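Local coordinates for protein insecticidal Delta-Endotoxin Cry8Ea1 (Bacillus Thuringiensis, PDB 3EB7) that kills the larvae of an underground insect pest, probably by binding receptors in the gut and opening pores in the membranes of its cells, at residues 47-50 with 51-55; 182-185 with 186-190; 442-446 with 447-451; 554-557 with 558-562. All blocks are in the same frame, centred on the assembly; numbering follows the deposited sequence.

Contact 1 (47-50 with 51-55)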
loop_
_atom_site.group_PDB
_atom_site.type_symbol
_atom_site.label_atom_id
_atom_site.label_comp_id
_atom_site.label_asym_id
_atom_site.label_seq_id
_atom_site.Cartn_x
_atom_site.Cartn_y
_atom_site.Cartn_z
ATOM N N GLN A 47 6.438 -13.944 -17.350
ATOM C CA GLN A 47 6.424 -12.893 -16.321
ATOM C C GLN A 47 6.041 -13.491 -14.947
ATOM O O GLN A 47 6.463 -13.006 -13.922
ATOM C CB GLN A 47 5.557 -11.699 -16.764
ATOM C CG GLN A 47 5.704 -10.418 -15.942
ATOM C CD GLN A 47 7.098 -9.791 -16.009
ATOM O OE1 GLN A 47 7.534 -9.158 -15.055
ATOM N NE2 GLN A 47 7.819 -10.017 -17.108
ATOM N N TRP A 48 5.302 -14.596 -14.940
ATOM C CA TRP A 48 4.955 -15.287 -13.693
ATOM C C TRP A 48 6.138 -15.997 -12.987
ATOM O O TRP A 48 6.146 -16.139 -11.753
ATOM C CB TRP A 48 3.802 -16.270 -13.932
ATOM C CG TRP A 48 2.578 -15.597 -14.536
ATOM C CD1 TRP A 48 2.307 -15.427 -15.850
ATOM C CD2 TRP A 48 1.505 -14.983 -13.820
ATOM N NE1 TRP A 48 1.107 -14.762 -16.015
ATOM C CE2 TRP A 48 0.593 -14.482 -14.780
ATOM C CE3 TRP A 48 1.209 -14.840 -12.459
ATOM C CZ2 TRP A 48 -0.594 -13.831 -14.419
ATOM C CZ3 TRP A 48 0.047 -14.208 -12.102
ATOM C CH2 TRP A 48 -0.843 -13.694 -13.073
ATOM N N GLU A 49 7.115 -16.453 -13.777
ATOM C CA GLU A 49 8.344 -17.046 -13.231
ATOM C C GLU A 49 9.095 -15.992 -12.428
ATOM O O GLU A 49 9.625 -16.298 -11.399
ATOM C CB GLU A 49 9.228 -17.637 -14.354
ATOM C CG GLU A 49 10.705 -17.825 -13.995
ATOM C CD GLU A 49 10.969 -18.964 -12.981
ATOM O OE1 GLU A 49 10.016 -19.618 -12.514
ATOM O OE2 GLU A 49 12.165 -19.212 -12.646
ATOM N N ILE A 50 9.107 -14.742 -12.892
ATOM C CA ILE A 50 9.642 -13.621 -12.105
ATOM C C ILE A 50 9.008 -13.423 -10.697
ATOM O O ILE A 50 9.729 -13.127 -9.734
ATOM C CB ILE A 50 9.624 -12.330 -12.973
ATOM C CG1 ILE A 50 10.546 -12.540 -14.187
ATOM C CG2 ILE A 50 10.033 -11.059 -12.158
ATOM C CD1 ILE A 50 10.382 -11.501 -15.285
ATOM N N PHE A 51 7.694 -13.578 -10.583
ATOM C CA PHE A 51 6.982 -13.573 -9.294
ATOM C C PHE A 51 7.437 -14.702 -8.357
ATOM O O PHE A 51 7.541 -14.517 -7.129
ATOM C CB PHE A 51 5.441 -13.630 -9.497
ATOM C CG PHE A 51 4.840 -12.340 -10.018
ATOM C CD1 PHE A 51 4.146 -12.311 -11.217
ATOM C CD2 PHE A 51 4.952 -11.149 -9.283
ATOM C CE1 PHE A 51 3.584 -11.109 -11.710
ATOM C CE2 PHE A 51 4.382 -9.941 -9.748
ATOM C CZ PHE A 51 3.715 -9.925 -10.965
ATOM N N MET A 52 7.719 -15.865 -8.936
ATOM C CA MET A 52 8.189 -16.998 -8.155
ATOM C C MET A 52 9.616 -16.763 -7.674
ATOM O O MET A 52 9.933 -16.951 -6.486
ATOM C CB MET A 52 8.125 -18.281 -8.974
ATOM C CG MET A 52 6.745 -18.690 -9.367
ATOM S SD MET A 52 6.800 -20.320 -10.206
ATOM C CE MET A 52 5.090 -20.437 -10.772
ATOM N N GLU A 53 10.474 -16.340 -8.592
ATOM C CA GLU A 53 11.858 -16.016 -8.258
ATOM C C GLU A 53 11.967 -14.958 -7.157
ATOM O O GLU A 53 12.819 -15.053 -6.255
ATOM C CB GLU A 53 12.632 -15.591 -9.512
ATOM C CG GLU A 53 12.736 -16.703 -10.564
ATOM C CD GLU A 53 13.557 -16.295 -11.809
ATOM O OE1 GLU A 53 14.081 -15.163 -11.883
ATOM O OE2 GLU A 53 13.684 -17.113 -12.744
ATOM N N GLN A 54 11.112 -13.951 -7.232
ATOM C CA GLN A 54 11.037 -12.931 -6.181
ATOM C C GLN A 54 10.885 -13.530 -4.773
ATOM O O GLN A 54 11.709 -13.323 -3.909
ATOM C CB GLN A 54 9.867 -11.966 -6.464
ATOM C CG GLN A 54 9.684 -10.955 -5.378
ATOM C CD GLN A 54 8.332 -10.255 -5.433
ATOM O OE1 GLN A 54 8.211 -9.113 -4.978
ATOM N NE2 GLN A 54 7.323 -10.921 -5.990
ATOM N N VAL A 55 9.811 -14.274 -4.546
ATOM C CA VAL A 55 9.500 -14.709 -3.190
ATOM C C VAL A 55 10.484 -15.812 -2.773
ATOM O O VAL A 55 10.863 -15.871 -1.631
ATOM C CB VAL A 55 7.994 -15.050 -3.048
ATOM C CG1 VAL A 55 7.593 -15.297 -1.574
ATOM C CG2 VAL A 55 7.155 -13.867 -3.607
#

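Contact 2 (182-185 with 186-190)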
loop_
_atom_site.group_PDB
_atom_site.type_symbol
_atom_site.label_atom_id
_atom_site.label_comp_id
_atom_site.label_asym_id
_atom_site.label_seq_id
_atom_site.Cartn_x
_atom_site.Cartn_y
_atom_site.Cartn_z
ATOM N N CYS A 182 -4.143 -14.459 1.219
ATOM C CA CYS A 182 -3.102 -13.423 1.150
ATOM C C CYS A 182 -2.601 -12.924 2.512
ATOM O O CYS A 182 -1.400 -12.955 2.794
ATOM C CB CYS A 182 -3.625 -12.213 0.373
ATOM S SG CYS A 182 -3.785 -12.501 -1.413
ATOM N N VAL A 183 -3.518 -12.433 3.335
ATOM C CA VAL A 183 -3.152 -11.889 4.643
ATOM C C VAL A 183 -2.483 -12.983 5.480
ATOM O O VAL A 183 -1.387 -12.785 5.997
ATOM C CB VAL A 183 -4.388 -11.239 5.351
ATOM C CG1 VAL A 183 -4.054 -10.830 6.814
ATOM C CG2 VAL A 183 -4.900 -10.040 4.504
ATOM N N GLN A 184 -3.114 -14.148 5.544
ATOM C CA GLN A 184 -2.584 -15.275 6.313
ATOM C C GLN A 184 -1.151 -15.687 5.965
ATOM O O GLN A 184 -0.287 -15.738 6.846
ATOM C CB GLN A 184 -3.526 -16.509 6.241
ATOM C CG GLN A 184 -2.888 -17.747 6.893
ATOM C CD GLN A 184 -3.623 -19.063 6.606
ATOM O OE1 GLN A 184 -4.804 -19.088 6.248
ATOM N NE2 GLN A 184 -2.897 -20.173 6.768
ATOM N N TRP A 185 -0.909 -15.990 4.683
ATOM C CA TRP A 185 0.415 -16.383 4.200
ATOM C C TRP A 185 1.399 -15.246 4.154
ATOM O O TRP A 185 2.584 -15.478 4.338
ATOM C CB TRP A 185 0.313 -17.128 2.876
ATOM C CG TRP A 185 -0.389 -18.451 3.134
ATOM C CD1 TRP A 185 -1.691 -18.742 2.860
ATOM C CD2 TRP A 185 0.150 -19.606 3.794
ATOM N NE1 TRP A 185 -1.993 -20.026 3.257
ATOM C CE2 TRP A 185 -0.888 -20.581 3.846
ATOM C CE3 TRP A 185 1.404 -19.923 4.341
ATOM C CZ2 TRP A 185 -0.709 -21.872 4.412
ATOM C CZ3 TRP A 185 1.586 -21.237 4.930
ATOM C CH2 TRP A 185 0.530 -22.176 4.945
ATOM N N TYR A 186 0.914 -14.008 4.004
ATOM C CA TYR A 186 1.780 -12.846 4.243
ATOM C C TYR A 186 2.303 -12.848 5.689
ATOM O O TYR A 186 3.496 -12.681 5.896
ATOM C CB TYR A 186 1.076 -11.512 3.930
ATOM C CG TYR A 186 1.895 -10.314 4.384
ATOM C CD1 TYR A 186 2.805 -9.676 3.507
ATOM C CD2 TYR A 186 1.758 -9.810 5.691
ATOM C CE1 TYR A 186 3.588 -8.557 3.948
ATOM C CE2 TYR A 186 2.508 -8.725 6.134
ATOM C CZ TYR A 186 3.428 -8.098 5.270
ATOM O OH TYR A 186 4.133 -6.990 5.744
ATOM N N ARG A 187 1.414 -13.045 6.677
ATOM C CA ARG A 187 1.814 -13.090 8.090
ATOM C C ARG A 187 2.765 -14.242 8.399
ATOM O O ARG A 187 3.790 -14.035 9.008
ATOM C CB ARG A 187 0.576 -13.099 9.023
ATOM C CG ARG A 187 -0.230 -11.746 8.971
ATOM C CD ARG A 187 -1.567 -11.825 9.708
ATOM N NE ARG A 187 -2.226 -10.520 9.831
ATOM C CZ ARG A 187 -3.487 -10.353 10.235
ATOM N NH1 ARG A 187 -4.239 -11.402 10.523
ATOM N NH2 ARG A 187 -4.013 -9.141 10.282
ATOM N N THR A 188 2.411 -15.459 8.010
ATOM C CA THR A 188 3.281 -16.635 8.152
ATOM C C THR A 188 4.645 -16.407 7.468
ATOM O O THR A 188 5.681 -16.607 8.083
ATOM C CB THR A 188 2.590 -17.887 7.557
ATOM O OG1 THR A 188 1.301 -18.048 8.171
ATOM C CG2 THR A 188 3.428 -19.150 7.778
ATOM N N GLY A 189 4.649 -15.962 6.213
ATOM C CA GLY A 189 5.904 -15.671 5.531
ATOM C C GLY A 189 6.816 -14.752 6.304
ATOM O O GLY A 189 8.014 -15.009 6.466
ATOM N N LEU A 190 6.250 -13.668 6.810
ATOM C CA LEU A 190 7.026 -12.671 7.526
ATOM C C LEU A 190 7.486 -13.242 8.878
ATOM O O LEU A 190 8.627 -13.031 9.290
ATOM C CB LEU A 190 6.168 -11.409 7.698
ATOM C CG LEU A 190 6.793 -10.157 8.293
ATOM C CD1 LEU A 190 7.905 -9.583 7.359
ATOM C CD2 LEU A 190 5.703 -9.098 8.594
HETATM O O HOH W 1 -0.465 -19.938 7.759
#

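Contact 3 (442-446 with 447-451)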
loop_
_atom_site.group_PDB
_atom_site.type_symbol
_atom_site.label_atom_id
_atom_site.label_comp_id
_atom_site.label_asym_id
_atom_site.label_seq_id
_atom_site.Cartn_x
_atom_site.Cartn_y
_atom_site.Cartn_z
ATOM N N THR A 442 -9.577 15.409 -0.426
ATOM C CA THR A 442 -10.506 15.947 -1.405
ATOM C C THR A 442 -11.737 15.074 -1.449
ATOM O O THR A 442 -11.625 13.859 -1.448
ATOM C CB THR A 442 -9.854 16.010 -2.813
ATOM O OG1 THR A 442 -8.724 16.880 -2.756
ATOM C CG2 THR A 442 -10.814 16.541 -3.896
ATOM N N VAL A 443 -12.904 15.715 -1.499
ATOM C CA VAL A 443 -14.204 15.046 -1.674
ATOM C C VAL A 443 -14.716 15.417 -3.063
ATOM O O VAL A 443 -14.887 16.617 -3.375
ATOM C CB VAL A 443 -15.220 15.472 -0.552
ATOM C CG1 VAL A 443 -16.565 14.746 -0.675
ATOM C CG2 VAL A 443 -14.630 15.192 0.813
ATOM N N TYR A 444 -14.927 14.381 -3.879
ATOM C CA TYR A 444 -15.432 14.500 -5.250
ATOM C C TYR A 444 -16.956 14.480 -5.351
ATOM O O TYR A 444 -17.608 13.708 -4.652
ATOM C CB TYR A 444 -14.837 13.402 -6.156
ATOM C CG TYR A 444 -13.326 13.425 -6.122
ATOM C CD1 TYR A 444 -12.625 12.659 -5.193
ATOM C CD2 TYR A 444 -12.599 14.256 -6.987
ATOM C CE1 TYR A 444 -11.232 12.702 -5.122
ATOM C CE2 TYR A 444 -11.222 14.306 -6.927
ATOM C CZ TYR A 444 -10.542 13.526 -5.993
ATOM O OH TYR A 444 -9.173 13.568 -5.933
ATOM N N SER A 445 -17.507 15.314 -6.226
ATOM C CA SER A 445 -18.954 15.391 -6.413
ATOM C C SER A 445 -19.443 14.208 -7.208
ATOM O O SER A 445 -20.611 13.879 -7.171
ATOM C CB SER A 445 -19.332 16.628 -7.216
ATOM O OG SER A 445 -18.783 17.778 -6.636
ATOM N N ASP A 446 -18.554 13.619 -7.990
ATOM C CA ASP A 446 -18.959 12.658 -8.989
ATOM C C ASP A 446 -18.332 11.266 -8.810
ATOM O O ASP A 446 -18.415 10.419 -9.687
ATOM C CB ASP A 446 -18.762 13.254 -10.405
ATOM C CG ASP A 446 -17.284 13.508 -10.785
ATOM O OD1 ASP A 446 -16.377 13.702 -9.916
ATOM O OD2 ASP A 446 -17.025 13.514 -12.018
ATOM N N LYS A 447 -17.729 11.037 -7.651
ATOM C CA LYS A 447 -17.085 9.774 -7.316
ATOM C C LYS A 447 -17.472 9.382 -5.873
ATOM O O LYS A 447 -17.905 10.229 -5.092
ATOM C CB LYS A 447 -15.572 9.954 -7.399
ATOM C CG LYS A 447 -15.087 10.175 -8.797
ATOM C CD LYS A 447 -13.701 10.803 -8.823
ATOM C CE LYS A 447 -13.426 11.473 -10.188
ATOM N NZ LYS A 447 -12.038 11.205 -10.679
ATOM N N ILE A 448 -17.344 8.099 -5.560
ATOM C CA ILE A 448 -17.320 7.595 -4.201
ATOM C C ILE A 448 -15.929 7.927 -3.631
ATOM O O ILE A 448 -14.904 7.501 -4.189
ATOM C CB ILE A 448 -17.606 6.047 -4.175
ATOM C CG1 ILE A 448 -19.017 5.764 -4.733
ATOM C CG2 ILE A 448 -17.386 5.466 -2.761
ATOM C CD1 ILE A 448 -19.415 4.309 -4.929
ATOM N N THR A 449 -15.878 8.733 -2.568
ATOM C CA THR A 449 -14.594 9.087 -1.951
ATOM C C THR A 449 -14.328 8.192 -0.755
ATOM O O THR A 449 -15.153 8.099 0.142
ATOM C CB THR A 449 -14.556 10.586 -1.536
ATOM O OG1 THR A 449 -15.102 11.383 -2.609
ATOM C CG2 THR A 449 -13.165 11.022 -1.309
ATOM N N GLN A 450 -13.187 7.502 -0.742
ATOM C CA GLN A 450 -12.788 6.731 0.452
ATOM C C GLN A 450 -11.807 7.527 1.283
ATOM O O GLN A 450 -10.819 8.037 0.747
ATOM C CB GLN A 450 -12.175 5.379 0.076
ATOM C CG GLN A 450 -13.181 4.428 -0.563
ATOM C CD GLN A 450 -12.553 3.111 -0.966
ATOM O OE1 GLN A 450 -11.380 2.861 -0.701
ATOM N NE2 GLN A 450 -13.330 2.258 -1.591
ATOM N N ILE A 451 -12.095 7.650 2.582
ATOM C CA ILE A 451 -11.296 8.440 3.491
ATOM C C ILE A 451 -11.048 7.598 4.714
ATOM O O ILE A 451 -11.915 7.515 5.592
ATOM C CB ILE A 451 -12.004 9.738 3.984
ATOM C CG1 ILE A 451 -12.731 10.458 2.827
ATOM C CG2 ILE A 451 -11.000 10.627 4.797
ATOM C CD1 ILE A 451 -11.883 11.479 2.054
HETATM O O HOH W 2 -17.554 11.586 -2.749
#

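Contact 4 (554-557 with 558-562)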
loop_
_atom_site.group_PDB
_atom_site.type_symbol
_atom_site.label_atom_id
_atom_site.label_comp_id
_atom_site.label_asym_id
_atom_site.label_seq_id
_atom_site.Cartn_x
_atom_site.Cartn_y
_atom_site.Cartn_z
ATOM N N THR A 554 -25.465 18.033 3.281
ATOM C CA THR A 554 -24.508 18.814 2.514
ATOM C C THR A 554 -23.383 19.320 3.438
ATOM O O THR A 554 -23.578 19.463 4.645
ATOM C CB THR A 554 -25.189 20.025 1.849
ATOM O OG1 THR A 554 -25.820 20.796 2.866
ATOM C CG2 THR A 554 -26.241 19.573 0.857
ATOM N N PHE A 555 -22.215 19.589 2.866
ATOM C CA PHE A 555 -21.207 20.348 3.577
ATOM C C PHE A 555 -21.551 21.842 3.660
ATOM O O PHE A 555 -22.238 22.374 2.816
ATOM C CB PHE A 555 -19.828 20.106 2.954
ATOM C CG PHE A 555 -19.350 18.696 3.123
ATOM C CD1 PHE A 555 -19.493 17.774 2.090
ATOM C CD2 PHE A 555 -18.807 18.289 4.322
ATOM C CE1 PHE A 555 -19.094 16.473 2.249
ATOM C CE2 PHE A 555 -18.394 17.005 4.494
ATOM C CZ PHE A 555 -18.539 16.078 3.457
ATOM N N ASN A 556 -21.044 22.513 4.673
ATOM C CA ASN A 556 -21.260 23.924 4.896
ATOM C C ASN A 556 -20.345 24.775 3.998
ATOM O O ASN A 556 -20.763 25.813 3.447
ATOM C CB ASN A 556 -20.990 24.253 6.371
ATOM C CG ASN A 556 -21.936 23.539 7.336
ATOM O OD1 ASN A 556 -23.061 23.201 6.983
ATOM N ND2 ASN A 556 -21.485 23.342 8.579
ATOM N N GLN A 557 -19.088 24.358 3.870
ATOM C CA GLN A 557 -18.137 25.144 3.097
ATOM C C GLN A 557 -17.081 24.268 2.454
ATOM O O GLN A 557 -17.092 23.036 2.660
ATOM C CB GLN A 557 -17.530 26.279 3.931
ATOM C CG GLN A 557 -16.403 25.911 4.809
ATOM C CD GLN A 557 -16.820 25.527 6.204
ATOM O OE1 GLN A 557 -17.750 24.746 6.398
ATOM N NE2 GLN A 557 -16.111 26.062 7.200
ATOM N N ALA A 558 -16.203 24.908 1.661
ATOM C CA ALA A 558 -15.178 24.222 0.874
ATOM C C ALA A 558 -14.183 23.485 1.785
ATOM O O ALA A 558 -13.738 22.389 1.478
ATOM C CB ALA A 558 -14.479 25.202 -0.046
ATOM N N GLN A 559 -13.885 24.086 2.925
ATOM C CA GLN A 559 -12.996 23.515 3.905
ATOM C C GLN A 559 -13.890 23.113 5.066
ATOM O O GLN A 559 -14.266 23.966 5.868
ATOM C CB GLN A 559 -11.980 24.564 4.364
ATOM C CG GLN A 559 -10.770 24.739 3.442
ATOM C CD GLN A 559 -11.110 25.466 2.163
ATOM O OE1 GLN A 559 -11.291 26.704 2.172
ATOM N NE2 GLN A 559 -11.185 24.711 1.031
ATOM N N ASP A 560 -14.260 21.829 5.123
ATOM C CA ASP A 560 -15.181 21.314 6.139
ATOM C C ASP A 560 -14.533 20.177 6.946
ATOM O O ASP A 560 -13.402 19.749 6.657
ATOM C CB ASP A 560 -16.524 20.884 5.496
ATOM C CG ASP A 560 -17.764 21.292 6.343
ATOM O OD1 ASP A 560 -17.705 21.409 7.580
ATOM O OD2 ASP A 560 -18.832 21.476 5.767
ATOM N N THR A 561 -15.212 19.729 7.992
ATOM C CA THR A 561 -14.666 18.675 8.820
ATOM C C THR A 561 -15.659 17.557 8.927
ATOM O O THR A 561 -16.836 17.772 8.712
ATOM C CB THR A 561 -14.339 19.144 10.232
ATOM O OG1 THR A 561 -15.505 19.723 10.786
ATOM C CG2 THR A 561 -13.244 20.185 10.223
ATOM N N LEU A 562 -15.153 16.361 9.238
ATOM C CA LEU A 562 -15.969 15.202 9.538
ATOM C C LEU A 562 -15.400 14.535 10.782
ATOM O O LEU A 562 -14.206 14.603 11.047
ATOM C CB LEU A 562 -15.940 14.258 8.358
ATOM C CG LEU A 562 -17.231 13.748 7.691
ATOM C CD1 LEU A 562 -18.404 14.753 7.657
ATOM C CD2 LEU A 562 -16.887 13.269 6.264
#

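Contact 1 (47-50 with 51-55)
Trp48 and Phe51, three residues apart on helix 47-59, bring their rings together on the buried side of this short helix of the N-terminal helical domain of a Cry toxin, the part held responsible for pore formation in this family. The rings meet obliquely: centroids 5.9 Å apart and planes at 54° fit neither a stack nor an edge-to-face pair. The nearest ring atoms are Trp48 CE3 and Phe51 CD1, at 4.1 Å. Trp48 CA also sits near the plane of the phenyl ring, at its edge, which places that ring alongside the preceding turn. Helix 133-153 touches both rings, while helix 2-20 touches Phe51 and helix 65-93 touches Trp48 and Met52.

Backbone bonds join the two turns. Met52 N donates to Trp48 O and Gln54 N to Ile50 O; the most linear is Glu53 N to Glu49 O, 2.9 Å long with an N-H...O angle of 172°.

The polar contact lies between Glu49 and Glu53, on a less buried flank. With CG anti to the backbone N (chi1 159°) and a bend at the next bond, Glu49 reaches along the helix to Glu53, whose chain is extended beyond CG, and the carboxylate planes stand almost perpendicular. Their other oxygens turn elsewhere: Glu53 OE1 is bonded to Ser2 OG, and Glu49 OE1 has a long, weak ion pair with Arg68. The remaining oxygens, Glu49 OE2 and Glu53 OE2, are 2.6 Å apart, a spacing at which one acid probably carries a proton.

Contact 2 (182-185 with 186-190)
Val183 CG1 sits over the centre of one face of the Arg187 guanidinium group, 3.5 Å from Arg187 CZ, with the two side chains lying alongside each other and pointing the same way. The arginine is stretched out from CG to NE, which carries its flat end back to the valine methyl one turn earlier. A second pair, Trp185 and Thr188, also runs side by side: Thr188 CG2 approaches Trp185 CZ3 at 4.0 Å, obliquely to the indole.

The threonine's other branch is polar. Thr188 OG1 lies 3.1 Å from Gln184 O, but its one proton has another acceptor nearby, so that bond is unsettled. A water links the side chains of these two residues, accepting from Gln184 NE2 at 2.6 Å and lying 2.6 Å from Thr188 OG1. The Gln184 amide nitrogen in turn lies above one face of the Trp185 ring, toward its rim.

All of this rides on helix 161-191 of the N-terminal helical domain. Thr188 N meets Gln184 O at 3.0 Å, almost straight at 177° and in the carbonyl plane, while Arg187 N donates to Val183 O and Gly189 N to Trp185 O.

Farther out, Arg187 NH2 donates to Glu466 O and Arg187 NE is bonded to His469 ND1, so the guanidinium that the valine methyl covers on one face is fixed by the C-terminal part of the chain. Tyr186 meets His469 edge-to-face and packs on helix 198-220.

Contact 3 (442-446 with 447-451)
Tyr444 and Lys447 supply the apolar part of this tight reversal, through their first carbons and then through the ring. Tyr444 CB is 3.7 Å from Lys447 CB, and Lys447 CD comes obliquely to the phenol ring, 4.2 Å from its centroid and 28° off the normal: an off-centre CH-pi contact. The ammonium NZ is farther from the ring and at most weakly attracted; its firm partner is Glu233, by a salt bridge. Farther along the two arms, Thr449 CG2 touches Thr442 O at 3.2 Å.

The loop joins two sheets of the C-terminal beta domain: strand 442-443 runs parallel to strand 482-491, whereas strand 448-452 pairs with strands 234-235 and 578-588. End-to-end directions of 442-446 and 447-451 differ by 150°, so the chain nearly doubles back, yet its arms pair with different strands.

Polar bonds centre on Thr449. With OG1 anti to its own carbonyl carbon (chi1 -44°), the hydroxyl faces the first arm and accepts from Tyr444 N at 3.3 Å, near the edge of the phenol. It also contacts a water at 2.5 Å. That water can donate to Tyr444 O, 2.9 Å away, and to Lys447 O, 2.7 Å away, although acceptors around it outnumber its protons.

Contact 4 (554-557 with 558-562)
The loop that turns into strand 559-567 of the C-terminal beta sandwich is bridged by the side chain of Asp560, which reaches back to the backbone of Asn556 and Gln557. Asp560 OD2 accepts from Asn556 N at 2.7 Å with an N-H...O angle of 146°, met nearly along its C-O axis. A second, weak bond comes from Gln557 N at 3.5 Å. The other oxygen serves its own strand: Thr561 N donates to Asp560 OD1 at 3.0 Å, on the anti side and 22° out of the carboxylate plane.

Phe555 fills the inner side of the loop. Its CG is anti to the carbonyl carbon (chi1 -66°), which brings the ring beside the aspartate with OD2 in the ring plane, at the edge, 3.5 Å from Phe555 CD2. Farther along the same edge, Phe555 CE2 packs on Leu562 CD1 at 3.9 Å, the side chains crossing at about a right angle. Strand 482-491 contacts the ring too, through Leu489 and Ile491, and Arg517 touches both Asp560 and Leu562.

Gln557, bent at its second torsion, crosses Asp560 at about a right angle, its OE1 3.5 Å from Asp560 CG. Three backbone N-H groups, one of them weakly, therefore serve a buried carboxylate beside the polarised rim of an aromatic ring; on balance these surroundings would probably favour its ionised form, although the nearby Gln557 OE1 would act the other way.

In the fold
Contacts 1 and 2 belong to the N-terminal helical domain, their centres about 17 Å apart with no touch; contacts 3 and 4 lie on the other side of the chain's centre, in the beta sandwich. Contact 1 is mostly buried between helices, whereas the other three mix buried and exposed residues. In the two helices regular i to i+4 bonds set the frame and side chains pair along it. In the sandwich a side-chain oxygen, of Thr449 or Asp560, takes over as acceptor for backbone N-H groups at a turn. Contacts 3 and 4 meet directly, Val443 CG1 packing 4.2 Å from Phe555 CE1, and strands 442-443 and 559-567 both flank strand 482-491.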